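Local coordinates for DUF2666 domain-containing protein (Pyrococcus furiosus, PDB 3V68) that is of unknown cellular role but belongs to the DUF2666 family and probably binds double-stranded DNA, at residues V17-E22 and G125-P130; E7-H12 and H136-A141; S34-T39 and G121-L126; V148-I153 and A168-T173. One frame throughout, in Å; residues are numbered along the deposited sequence.

Interaction 1. Residues V17-E22 and G125-P130; sequences VGENVE and GLKIQP
The bridge between G18 and L126 is an edge contact: strand 15-20, outermost in the four-stranded antiparallel sheet, is met along its flank by the irregular linker between helix 91-110 and strand 136-143. It illustrates how a loop can borrow a strand edge without becoming a strand. G18 spends both of its backbone groups on the linker. Its N gives a nearly straight bond (167°) to G125 O at 3.0 Å, and its O takes K127 N at 2.9 Å. The approach is close because G18 has no side chain; I128 O lies too near for one to fit, and this buried oxygen finds no polar partner. L126 folds CD2 back over the V17-G18 peptide, 3.5 Å from V17 C.

Past the bridge, side chains take over. K127 runs extended until its last torsion (chi4 -74°), where the turn brings NZ across N20 to meet OD1 at 2.7 Å. The other end of that amide, N20 ND2, donates in its own plane to the anti lone pair of E22 OE2 at 3.1 Å, so the amide is gripped at both ends. K127 NZ also makes a long salt bridge to E22 OE2 (3.7 Å). I128 CG2 packs beside N20 CG.

Strand 15-20 bonds along its other edge to strand 5-12, V17 with A10 and E19 with F8, while the E19 carboxylate bridges to R35 of helix 26-43.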
loop_
_atom_site.group_PDB
_atom_site.type_symbol
_atom_site.label_atom_id
_atom_site.label_comp_id
_atom_site.label_asym_id
_atom_site.label_seq_id
_atom_site.Cartn_x
_atom_site.Cartn_y
_atom_site.Cartn_z
ATOM N N VAL A 17 7.680 14.398 -9.206
ATOM C CA VAL A 17 8.423 13.219 -9.665
ATOM C C VAL A 17 7.813 12.639 -10.937
ATOM O O VAL A 17 6.656 12.913 -11.266
ATOM C CB VAL A 17 8.542 12.105 -8.576
ATOM C CG1 VAL A 17 9.299 12.609 -7.345
ATOM C CG2 VAL A 17 7.164 11.529 -8.201
ATOM N N GLY A 18 8.606 11.857 -11.660
ATOM C CA GLY A 18 8.140 11.255 -12.907
ATOM C C GLY A 18 9.005 10.092 -13.332
ATOM O O GLY A 18 10.235 10.151 -13.249
ATOM N N GLU A 19 8.356 9.021 -13.781
ATOM C CA GLU A 19 9.069 7.856 -14.295
ATOM C C GLU A 19 8.220 7.154 -15.343
ATOM O O GLU A 19 6.994 7.185 -15.282
ATOM C CB GLU A 19 9.421 6.892 -13.159
ATOM C CG GLU A 19 10.467 5.850 -13.521
ATOM C CD GLU A 19 11.193 5.306 -12.309
ATOM O OE1 GLU A 19 11.028 4.107 -12.006
ATOM O OE2 GLU A 19 11.932 6.081 -11.667
ATOM N N ASN A 20 8.884 6.540 -16.314
ATOM C CA ASN A 20 8.203 5.737 -17.316
ATOM C C ASN A 20 9.038 4.524 -17.688
ATOM O O ASN A 20 10.194 4.399 -17.275
ATOM C CB ASN A 20 7.901 6.577 -18.565
ATOM C CG ASN A 20 9.152 6.932 -19.347
ATOM O OD1 ASN A 20 10.255 6.932 -18.804
ATOM N ND2 ASN A 20 8.983 7.243 -20.629
ATOM N N VAL A 21 8.434 3.628 -18.457
ATOM C CA VAL A 21 9.143 2.509 -19.056
ATOM C C VAL A 21 9.221 2.762 -20.553
ATOM O O VAL A 21 8.245 3.196 -21.165
ATOM C CB VAL A 21 8.435 1.170 -18.759
ATOM C CG1 VAL A 21 9.104 0.014 -19.501
ATOM C CG2 VAL A 21 8.447 0.910 -17.271
ATOM N N GLU A 22 10.395 2.516 -21.126
ATOM C CA GLU A 22 10.587 2.642 -22.568
ATOM C C GLU A 22 11.078 1.329 -23.170
ATOM O O GLU A 22 10.862 1.061 -24.353
ATOM C CB GLU A 22 11.551 3.788 -22.881
ATOM C CG GLU A 22 10.934 5.161 -22.643
ATOM C CD GLU A 22 11.926 6.298 -22.789
ATOM O OE1 GLU A 22 12.883 6.164 -23.578
ATOM O OE2 GLU A 22 11.732 7.334 -22.116
ATOM N N GLY A 125 13.103 11.377 -8.540
ATOM C CA GLY A 125 13.456 12.361 -9.555
ATOM C C GLY A 125 12.462 12.437 -10.692
ATOM O O GLY A 125 11.417 11.778 -10.671
ATOM N N LEU A 126 12.802 13.251 -11.683
ATOM C CA LEU A 126 11.982 13.442 -12.871
ATOM C C LEU A 126 12.668 12.846 -14.096
ATOM O O LEU A 126 13.362 13.553 -14.830
ATOM C CB LEU A 126 11.728 14.936 -13.093
ATOM C CG LEU A 126 10.624 15.623 -12.296
ATOM C CD1 LEU A 126 10.815 17.130 -12.363
ATOM C CD2 LEU A 126 9.250 15.232 -12.825
ATOM N N LYS A 127 12.486 11.543 -14.307
ATOM C CA LYS A 127 13.048 10.856 -15.477
ATOM C C LYS A 127 12.430 11.452 -16.737
ATOM O O LYS A 127 13.118 11.696 -17.733
ATOM C CB LYS A 127 12.779 9.350 -15.397
ATOM C CG LYS A 127 13.298 8.521 -16.578
ATOM C CD LYS A 127 12.891 7.060 -16.418
ATOM C CE LYS A 127 13.534 6.153 -17.459
ATOM N NZ LYS A 127 12.929 6.301 -18.811
ATOM N N ILE A 128 11.119 11.661 -16.673
ATOM C CA ILE A 128 10.379 12.415 -17.665
ATOM C C ILE A 128 9.789 13.620 -16.950
ATOM O O ILE A 128 9.652 13.610 -15.721
ATOM C CB ILE A 128 9.251 11.567 -18.314
ATOM C CG1 ILE A 128 8.320 10.974 -17.243
ATOM C CG2 ILE A 128 9.853 10.474 -19.189
ATOM C CD1 ILE A 128 7.035 10.372 -17.782
ATOM N N GLN A 129 9.461 14.662 -17.706
ATOM C CA GLN A 129 8.801 15.828 -17.129
ATOM C C GLN A 129 7.332 15.492 -16.851
ATOM O O GLN A 129 6.794 14.558 -17.455
ATOM C CB GLN A 129 8.945 17.054 -18.041
ATOM C CG GLN A 129 8.224 16.979 -19.384
ATOM C CD GLN A 129 8.099 18.343 -20.045
ATOM O OE1 GLN A 129 8.489 18.525 -21.201
ATOM N NE2 GLN A 129 7.563 19.313 -19.310
ATOM N N PRO A 130 6.685 16.227 -15.924
ATOM C CA PRO A 130 5.274 15.958 -15.635
ATOM C C PRO A 130 4.400 16.128 -16.878
ATOM O O PRO A 130 4.620 17.050 -17.668
ATOM C CB PRO A 130 4.926 17.013 -14.582
ATOM C CG PRO A 130 6.223 17.347 -13.939
ATOM C CD PRO A 130 7.226 17.285 -15.048
#

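Interaction 2. Residues E7-H12 and H136-A141; sequences EFTAKH and HINFTA
T9 and N138 form the middle pair of five that join strands 5-12 and 136-143, the two central strands of the four-stranded antiparallel sheet. This is the seam where the hairpin of the first DUF2666 region meets that of the second. Hydrogen-bonded pairs (E7-T140, T9-N138, K11-H136) alternate with non-hydrogen-bonded ones (F8-F139, A10-I137), and the axes run almost exactly antiparallel.

The face bearing E7, T9 and K11 is polar. N138 ND2 donates to E7 OE1 at 2.8 Å, reaching it on the anti side and somewhat out of the carboxylate plane (23°), with amide and carboxylate planes 67° apart. With CG between backbone N and carbonyl carbon (chi1 70°), the H136 ring leans over strand 7-12: NE2 pairs with T9 OG1 at 2.8 Å in the plane of the ring, K11 N lies over one ring face, and K11 CB touches CE1 at 3.7 Å.

The other face is apolar. I137 lies alongside F8, CG2 to CE1 at 4.1 Å, and F139 CB sits at the edge of the F8 ring, 4.2 Å from CD1. Helices 26-43 and 160-181 cover this side.

A second shell sets these groups. T140 OG1 donates to N138 OD1 at 2.7 Å, fixing the amide's flip; R131 bridges to E7 OE2; E134 O bonds H136 ND1, whose ring also meets Y132 edge-to-face; D135 holds K11 NZ. In the backbone, N138 O accepts T9 N and also a CA-H...O contact from F8 CA at 3.1 Å.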
loop_
_atom_site.group_PDB
_atom_site.type_symbol
_atom_site.label_atom_id
_atom_site.label_comp_id
_atom_site.label_asym_id
_atom_site.label_seq_id
_atom_site.Cartn_x
_atom_site.Cartn_y
_atom_site.Cartn_z
ATOM N N GLU A 7 3.553 5.047 -17.521
ATOM C CA GLU A 7 4.102 6.235 -16.887
ATOM C C GLU A 7 3.407 6.614 -15.590
ATOM O O GLU A 7 2.208 6.361 -15.399
ATOM C CB GLU A 7 4.105 7.428 -17.849
ATOM C CG GLU A 7 2.739 7.909 -18.295
ATOM C CD GLU A 7 2.801 9.241 -19.022
ATOM O OE1 GLU A 7 1.970 10.120 -18.712
ATOM O OE2 GLU A 7 3.680 9.409 -19.901
ATOM N N PHE A 8 4.191 7.212 -14.701
ATOM C CA PHE A 8 3.687 7.816 -13.485
ATOM C C PHE A 8 4.333 9.179 -13.308
ATOM O O PHE A 8 5.557 9.296 -13.323
ATOM C CB PHE A 8 3.988 6.943 -12.258
ATOM C CG PHE A 8 3.583 7.583 -10.964
ATOM C CD1 PHE A 8 2.245 7.621 -10.588
ATOM C CD2 PHE A 8 4.534 8.177 -10.131
ATOM C CE1 PHE A 8 1.853 8.232 -9.402
ATOM C CE2 PHE A 8 4.148 8.790 -8.938
ATOM C CZ PHE A 8 2.808 8.818 -8.575
ATOM N N THR A 9 3.510 10.210 -13.146
ATOM C CA THR A 9 4.014 11.518 -12.730
ATOM C C THR A 9 3.135 12.072 -11.622
ATOM O O THR A 9 1.945 11.758 -11.542
ATOM C CB THR A 9 4.125 12.560 -13.888
ATOM O OG1 THR A 9 2.825 12.911 -14.375
ATOM C CG2 THR A 9 4.980 12.039 -15.042
ATOM N N ALA A 10 3.740 12.879 -10.759
ATOM C CA ALA A 10 3.019 13.564 -9.699
ATOM C C ALA A 10 3.599 14.956 -9.550
ATOM O O ALA A 10 4.811 15.145 -9.648
ATOM C CB ALA A 10 3.129 12.799 -8.388
ATOM N N LYS A 11 2.719 15.926 -9.335
ATOM C CA LYS A 11 3.115 17.304 -9.094
ATOM C C LYS A 11 2.117 17.901 -8.111
ATOM O O LYS A 11 0.947 18.077 -8.440
ATOM C CB LYS A 11 3.138 18.094 -10.406
ATOM C CG LYS A 11 3.437 19.577 -10.244
ATOM C CD LYS A 11 3.531 20.267 -11.597
ATOM C CE LYS A 11 3.655 21.775 -11.443
ATOM N NZ LYS A 11 2.360 22.421 -11.088
ATOM N N HIS A 12 2.571 18.167 -6.891
ATOM C CA HIS A 12 1.724 18.788 -5.877
ATOM C C HIS A 12 2.583 19.437 -4.811
ATOM O O HIS A 12 3.373 18.766 -4.151
ATOM C CB HIS A 12 0.755 17.773 -5.254
ATOM C CG HIS A 12 -0.269 18.397 -4.359
ATOM N ND1 HIS A 12 -0.661 17.833 -3.164
ATOM C CD2 HIS A 12 -0.966 19.552 -4.476
ATOM C CE1 HIS A 12 -1.566 18.606 -2.590
ATOM N NE2 HIS A 12 -1.767 19.656 -3.365
ATOM N N HIS A 136 -1.097 17.648 -10.209
ATOM C CA HIS A 136 -1.799 16.445 -10.655
ATOM C C HIS A 136 -1.179 15.169 -10.099
ATOM O O HIS A 136 -0.051 15.171 -9.606
ATOM C CB HIS A 136 -1.767 16.350 -12.185
ATOM C CG HIS A 136 -0.403 16.058 -12.730
ATOM N ND1 HIS A 136 0.541 17.041 -12.926
ATOM C CD2 HIS A 136 0.191 14.889 -13.071
ATOM C CE1 HIS A 136 1.651 16.494 -13.393
ATOM N NE2 HIS A 136 1.467 15.188 -13.483
ATOM N N ILE A 137 -1.942 14.085 -10.201
ATOM C CA ILE A 137 -1.429 12.726 -10.092
ATOM C C ILE A 137 -1.761 12.048 -11.415
ATOM O O ILE A 137 -2.875 12.186 -11.918
ATOM C CB ILE A 137 -2.111 11.936 -8.942
ATOM C CG1 ILE A 137 -2.109 12.733 -7.622
ATOM C CG2 ILE A 137 -1.485 10.539 -8.792
ATOM C CD1 ILE A 137 -0.740 12.992 -7.015
ATOM N N ASN A 138 -0.803 11.321 -11.982
ATOM C CA ASN A 138 -1.019 10.641 -13.259
ATOM C C ASN A 138 -0.371 9.257 -13.329
ATOM O O ASN A 138 0.856 9.142 -13.379
ATOM C CB ASN A 138 -0.540 11.532 -14.419
ATOM C CG ASN A 138 -0.397 10.773 -15.727
ATOM O OD1 ASN A 138 -1.238 9.945 -16.080
ATOM N ND2 ASN A 138 0.685 11.050 -16.451
ATOM N N PHE A 139 -1.204 8.217 -13.318
ATOM C CA PHE A 139 -0.770 6.861 -13.645
ATOM C C PHE A 139 -1.473 6.433 -14.922
ATOM O O PHE A 139 -2.696 6.296 -14.949
ATOM C CB PHE A 139 -1.086 5.870 -12.516
ATOM C CG PHE A 139 -0.635 4.454 -12.799
ATOM C CD1 PHE A 139 0.633 4.034 -12.424
ATOM C CD2 PHE A 139 -1.474 3.546 -13.450
ATOM C CE1 PHE A 139 1.065 2.737 -12.676
ATOM C CE2 PHE A 139 -1.053 2.242 -13.717
ATOM C CZ PHE A 139 0.227 1.837 -13.329
ATOM N N THR A 140 -0.695 6.210 -15.974
ATOM C CA THR A 140 -1.250 5.809 -17.259
ATOM C C THR A 140 -0.520 4.573 -17.751
ATOM O O THR A 140 0.711 4.563 -17.841
ATOM C CB THR A 140 -1.158 6.955 -18.298
ATOM O OG1 THR A 140 -1.941 8.064 -17.851
ATOM C CG2 THR A 140 -1.677 6.507 -19.657
ATOM N N ALA A 141 -1.289 3.529 -18.041
ATOM C CA ALA A 141 -0.739 2.270 -18.513
ATOM C C ALA A 141 -1.539 1.728 -19.681
ATOM O O ALA A 141 -2.762 1.599 -19.599
ATOM C CB ALA A 141 -0.708 1.247 -17.380
#

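Interaction 3. Residues S34-T39 and G121-L126; sequences SRVSNT and GKIEGL
T39 and K122 bring their CA atoms within 4.9 Å where the irregular segment 121-126 passes the flank of helix 26-43, a helix that lies against the antiparallel sheet. The linker enters through G121 at a positive phi (67°) and is extended at K122 and I123. Here helix side chains, not a neighbouring strand, meet the peptide groups of G121 and I123.

T39 and N38 share this work. T39 OG1, anti to its own carbonyl carbon, receives I123 N at 2.8 Å in an essentially straight bond (179°) and passes a hydrogen bond on to R35 O at 2.6 Å. That donation comes from above the carbonyl plane, on the face opposite to T39 N, so R35 O serves two donors at once. From the preceding residue, N38 ND2 donates to G121 O at 3.0 Å, lying above that carbonyl's plane; the same nitrogen also bonds F118 O.

R35 reaches along the linker, bending at its third torsion so that one guanidinium face lies against the K122-I123 peptide. NH2 continues to a salt bridge with E19, and NH1 bonds G120 O. On the sheet side, I123 packs by CG1 3.9 Å from R35 CB, and CD1 lies beside V36 CG2 at 4.0 Å, next to F8. G121 O gathers one more contact, a CA-H...O approach from R35 CA at 3.5 Å with 153° at the hydrogen.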
loop_
_atom_site.group_PDB
_atom_site.type_symbol
_atom_site.label_atom_id
_atom_site.label_comp_id
_atom_site.label_asym_id
_atom_site.label_seq_id
_atom_site.Cartn_x
_atom_site.Cartn_y
_atom_site.Cartn_z
ATOM N N SER A 34 6.683 -1.719 -8.983
ATOM C CA SER A 34 7.231 -1.818 -7.632
ATOM C C SER A 34 7.545 -0.433 -7.085
ATOM O O SER A 34 7.136 -0.082 -5.978
ATOM C CB SER A 34 8.507 -2.664 -7.641
ATOM O OG SER A 34 8.214 -4.030 -7.867
ATOM N N ARG A 35 8.266 0.354 -7.878
ATOM C CA ARG A 35 8.617 1.717 -7.498
ATOM C C ARG A 35 7.394 2.628 -7.364
ATOM O O ARG A 35 7.316 3.431 -6.430
ATOM C CB ARG A 35 9.675 2.272 -8.452
ATOM C CG ARG A 35 11.038 1.624 -8.204
ATOM C CD ARG A 35 12.045 1.903 -9.318
ATOM N NE ARG A 35 12.243 3.325 -9.606
ATOM C CZ ARG A 35 12.947 4.167 -8.848
ATOM N NH1 ARG A 35 13.526 3.751 -7.728
ATOM N NH2 ARG A 35 13.077 5.432 -9.219
ATOM N N VAL A 36 6.419 2.477 -8.259
ATOM C CA VAL A 36 5.170 3.224 -8.135
ATOM C C VAL A 36 4.464 2.883 -6.821
ATOM O O VAL A 36 4.060 3.783 -6.081
ATOM C CB VAL A 36 4.247 2.982 -9.350
ATOM C CG1 VAL A 36 2.846 3.512 -9.089
ATOM C CG2 VAL A 36 4.834 3.631 -10.601
ATOM N N SER A 37 4.337 1.588 -6.531
ATOM C CA SER A 37 3.712 1.133 -5.286
ATOM C C SER A 37 4.411 1.736 -4.065
ATOM O O SER A 37 3.759 2.293 -3.181
ATOM C CB SER A 37 3.726 -0.397 -5.204
ATOM O OG SER A 37 3.348 -0.842 -3.910
ATOM N N ASN A 38 5.737 1.643 -4.024
ATOM C CA ASN A 38 6.501 2.182 -2.897
ATOM C C ASN A 38 6.300 3.691 -2.749
ATOM O O ASN A 38 6.137 4.204 -1.635
ATOM C CB ASN A 38 7.996 1.886 -3.072
ATOM C CG ASN A 38 8.317 0.398 -3.033
ATOM O OD1 ASN A 38 7.536 -0.419 -2.538
ATOM N ND2 ASN A 38 9.484 0.040 -3.563
ATOM N N THR A 39 6.284 4.381 -3.884
ATOM C CA THR A 39 6.172 5.840 -3.926
ATOM C C THR A 39 4.804 6.323 -3.463
ATOM O O THR A 39 4.713 7.165 -2.567
ATOM C CB THR A 39 6.488 6.375 -5.332
ATOM O OG1 THR A 39 7.783 5.905 -5.723
ATOM C CG2 THR A 39 6.490 7.908 -5.354
ATOM N N GLY A 121 12.995 0.643 -4.199
ATOM C CA GLY A 121 12.824 1.926 -3.526
ATOM C C GLY A 121 11.794 2.823 -4.183
ATOM O O GLY A 121 10.856 2.341 -4.826
ATOM N N LYS A 122 11.984 4.131 -4.040
ATOM C CA LYS A 122 10.982 5.099 -4.466
ATOM C C LYS A 122 11.453 5.969 -5.622
ATOM O O LYS A 122 12.656 6.118 -5.864
ATOM C CB LYS A 122 10.559 5.981 -3.282
ATOM C CG LYS A 122 9.977 5.190 -2.113
ATOM C CD LYS A 122 9.611 6.096 -0.939
ATOM C CE LYS A 122 10.835 6.709 -0.261
ATOM N NZ LYS A 122 11.606 5.732 0.558
ATOM N N ILE A 123 10.483 6.535 -6.334
ATOM C CA ILE A 123 10.738 7.483 -7.406
ATOM C C ILE A 123 10.998 8.853 -6.783
ATOM O O ILE A 123 10.111 9.443 -6.171
ATOM C CB ILE A 123 9.548 7.543 -8.391
ATOM C CG1 ILE A 123 9.205 6.140 -8.908
ATOM C CG2 ILE A 123 9.862 8.496 -9.547
ATOM C CD1 ILE A 123 7.871 6.041 -9.623
ATOM N N GLU A 124 12.223 9.350 -6.946
ATOM C CA GLU A 124 12.649 10.592 -6.291
ATOM C C GLU A 124 12.939 11.723 -7.268
ATOM O O GLU A 124 13.022 12.889 -6.869
ATOM C CB GLU A 124 13.882 10.338 -5.415
ATOM C CG GLU A 124 13.662 9.344 -4.278
ATOM C CD GLU A 124 12.856 9.915 -3.118
ATOM O OE1 GLU A 124 12.568 11.132 -3.107
ATOM O OE2 GLU A 124 12.512 9.136 -2.205
ATOM N N GLY A 125 13.103 11.377 -8.540
ATOM C CA GLY A 125 13.456 12.361 -9.555
ATOM C C GLY A 125 12.462 12.437 -10.692
ATOM O O GLY A 125 11.417 11.778 -10.671
ATOM N N LEU A 126 12.802 13.251 -11.683
ATOM C CA LEU A 126 11.982 13.442 -12.871
ATOM C C LEU A 126 12.668 12.846 -14.096
ATOM O O LEU A 126 13.362 13.553 -14.830
ATOM C CB LEU A 126 11.728 14.936 -13.093
ATOM C CG LEU A 126 10.624 15.623 -12.296
ATOM C CD1 LEU A 126 10.815 17.130 -12.363
ATOM C CD2 LEU A 126 9.250 15.232 -12.825
#

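Interaction 4. Residues V148-I153 and A168-T173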
loop_
_atom_site.group_PDB
_atom_site.type_symbol
_atom_site.label_atom_id
_atom_site.label_comp_id
_atom_site.label_asym_id
_atom_site.label_seq_id
_atom_site.Cartn_x
_atom_site.Cartn_y
_atom_site.Cartn_z
ATOM N N VAL A 148 -4.948 0.933 -17.878
ATOM C CA VAL A 148 -5.351 1.600 -16.642
ATOM C C VAL A 148 -5.025 3.085 -16.755
ATOM O O VAL A 148 -3.900 3.469 -17.086
ATOM C CB VAL A 148 -4.634 1.009 -15.385
ATOM C CG1 VAL A 148 -4.882 1.888 -14.153
ATOM C CG2 VAL A 148 -5.100 -0.407 -15.109
ATOM N N VAL A 149 -6.019 3.921 -16.495
ATOM C CA VAL A 149 -5.798 5.356 -16.436
ATOM C C VAL A 149 -6.356 5.848 -15.112
ATOM O O VAL A 149 -7.570 5.832 -14.893
ATOM C CB VAL A 149 -6.443 6.088 -17.629
ATOM C CG1 VAL A 149 -6.343 7.592 -17.460
ATOM C CG2 VAL A 149 -5.795 5.649 -18.940
ATOM N N LYS A 150 -5.457 6.260 -14.224
ATOM C CA LYS A 150 -5.842 6.760 -12.910
ATOM C C LYS A 150 -5.152 8.093 -12.695
ATOM O O LYS A 150 -3.971 8.157 -12.327
ATOM C CB LYS A 150 -5.505 5.739 -11.815
ATOM C CG LYS A 150 -6.420 4.514 -11.838
ATOM C CD LYS A 150 -6.051 3.454 -10.808
ATOM C CE LYS A 150 -7.056 2.301 -10.859
ATOM N NZ LYS A 150 -6.832 1.271 -9.803
ATOM N N ARG A 151 -5.885 9.166 -12.972
ATOM C CA ARG A 151 -5.310 10.499 -12.907
ATOM C C ARG A 151 -6.326 11.572 -12.535
ATOM O O ARG A 151 -7.537 11.380 -12.684
ATOM C CB ARG A 151 -4.605 10.852 -14.227
ATOM C CG ARG A 151 -5.508 10.891 -15.438
ATOM C CD ARG A 151 -4.709 10.884 -16.733
ATOM N NE ARG A 151 -5.591 10.840 -17.897
ATOM C CZ ARG A 151 -5.241 10.401 -19.103
ATOM N NH1 ARG A 151 -4.013 9.941 -19.327
ATOM N NH2 ARG A 151 -6.130 10.406 -20.089
ATOM N N MET A 152 -5.820 12.686 -12.024
ATOM C CA MET A 152 -6.635 13.876 -11.812
ATOM C C MET A 152 -5.785 15.120 -11.625
ATOM O O MET A 152 -4.627 15.044 -11.203
ATOM C CB MET A 152 -7.601 13.705 -10.634
ATOM C CG MET A 152 -6.948 13.659 -9.284
ATOM S SD MET A 152 -8.153 13.374 -7.981
ATOM C CE MET A 152 -7.023 12.977 -6.669
ATOM N N ILE A 153 -6.379 16.259 -11.960
ATOM C CA ILE A 153 -5.804 17.566 -11.690
ATOM C C ILE A 153 -6.068 17.920 -10.228
ATOM O O ILE A 153 -7.144 17.627 -9.700
ATOM C CB ILE A 153 -6.439 18.643 -12.616
ATOM C CG1 ILE A 153 -6.305 18.255 -14.100
ATOM C CG2 ILE A 153 -5.884 20.041 -12.323
ATOM C CD1 ILE A 153 -4.895 17.894 -14.570
ATOM N N ALA A 168 -4.094 5.342 -3.270
ATOM C CA ALA A 168 -4.384 3.985 -2.805
ATOM C C ALA A 168 -4.835 3.076 -3.950
ATOM O O ALA A 168 -4.436 1.906 -4.014
ATOM C CB ALA A 168 -5.429 4.011 -1.685
ATOM N N SER A 169 -5.659 3.623 -4.844
ATOM C CA SER A 169 -6.135 2.901 -6.025
ATOM C C SER A 169 -4.987 2.549 -6.970
ATOM O O SER A 169 -4.938 1.443 -7.505
ATOM C CB SER A 169 -7.195 3.721 -6.764
ATOM O OG SER A 169 -7.818 2.940 -7.773
ATOM N N ILE A 170 -4.062 3.489 -7.160
ATOM C CA ILE A 170 -2.878 3.245 -7.983
ATOM C C ILE A 170 -2.017 2.151 -7.353
ATOM O O ILE A 170 -1.532 1.256 -8.048
ATOM C CB ILE A 170 -2.065 4.537 -8.205
ATOM C CG1 ILE A 170 -2.834 5.472 -9.143
ATOM C CG2 ILE A 170 -0.674 4.224 -8.781
ATOM C CD1 ILE A 170 -2.348 6.906 -9.139
ATOM N N ASN A 171 -1.859 2.202 -6.032
ATOM C CA ASN A 171 -1.114 1.170 -5.331
ATOM C C ASN A 171 -1.739 -0.205 -5.555
ATOM O O ASN A 171 -1.032 -1.182 -5.789
ATOM C CB ASN A 171 -1.043 1.481 -3.834
ATOM C CG ASN A 171 -0.214 0.471 -3.071
ATOM O OD1 ASN A 171 -0.703 -0.181 -2.135
ATOM N ND2 ASN A 171 1.042 0.333 -3.457
ATOM N N GLU A 172 -3.067 -0.266 -5.496
ATOM C CA GLU A 172 -3.783 -1.520 -5.716
ATOM C C GLU A 172 -3.532 -2.079 -7.108
ATOM O O GLU A 172 -3.329 -3.275 -7.263
ATOM C CB GLU A 172 -5.276 -1.343 -5.441
ATOM C CG GLU A 172 -5.572 -1.277 -3.954
ATOM C CD GLU A 172 -6.919 -0.670 -3.635
ATOM O OE1 GLU A 172 -7.536 -0.054 -4.534
ATOM O OE2 GLU A 172 -7.348 -0.810 -2.467
ATOM N N THR A 173 -3.507 -1.205 -8.111
ATOM C CA THR A 173 -3.189 -1.630 -9.473
ATOM C C THR A 173 -1.790 -2.232 -9.534
ATOM O O THR A 173 -1.586 -3.305 -10.117
ATOM C CB THR A 173 -3.303 -0.460 -10.463
ATOM O OG1 THR A 173 -4.685 -0.125 -10.629
ATOM C CG2 THR A 173 -2.691 -0.810 -11.832
#
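The packing of a helix against the sheet strand that precedes it in the chain brings K150 onto S169, I170 and T173. Strand 146-153 forms one border of the sheet, and helix 160-181 returns beside it almost antiparallel, the segment directions 162° apart and the axes 9.3 Å apart at closest.

K150 spans that gap. CG stands anti to the carbonyl carbon (chi1 -72°) and the chain beyond is fully extended, so NZ arrives at the helix surface between two residues one turn apart. There it donates to S169 OG at 2.8 Å, to T173 OG1 at 2.7 Å and to S169 O at 3.0 Å. Three oxygens surround the ammonium group, S169 O lying between the two hydroxyls, an arrangement that probably restricts its rotation. The approach to S169 O is from well above the carbonyl plane (66° out of it), on the face opposite to the one used by T173 N, so the helical bond to that oxygen is kept.

The stem of the lysine is apolar in its company: I170 CG1 touches K150 CB at 3.8 Å. Nearby, V148 and T173 meet tip to tip, CG2 of each 4.1 Å apart. I170 also rests on I137 and F139 of the adjoining strand and on V36 of helix 26-43.

Branched side chains pressed between the layers, with a lysine crossing at the border, are in keeping with a two-layer alpha/beta arrangement in which helices cover one face of an antiparallel sheet.

The four contacts sample one sheet and its coverings. Interaction 2 is the buried centre, where main-chain bonds between two central strands are flanked by a polar face and an apolar one. Interactions 1 and 4 lie at the two outer strands, partly buried like interaction 3, and both have a lysine ammonium on neutral oxygens, K127 with a long salt bridge to E22 besides. Interactions 1 and 3 hold successive parts of one linker, G125 to I128 on a strand edge by backbone bonds, G121 to I123 on a helix by side chains, and E19 to R35 ties them together. On the apolar face, F8 and F139 meet V36 of interaction 3, which touches I170 of interaction 4.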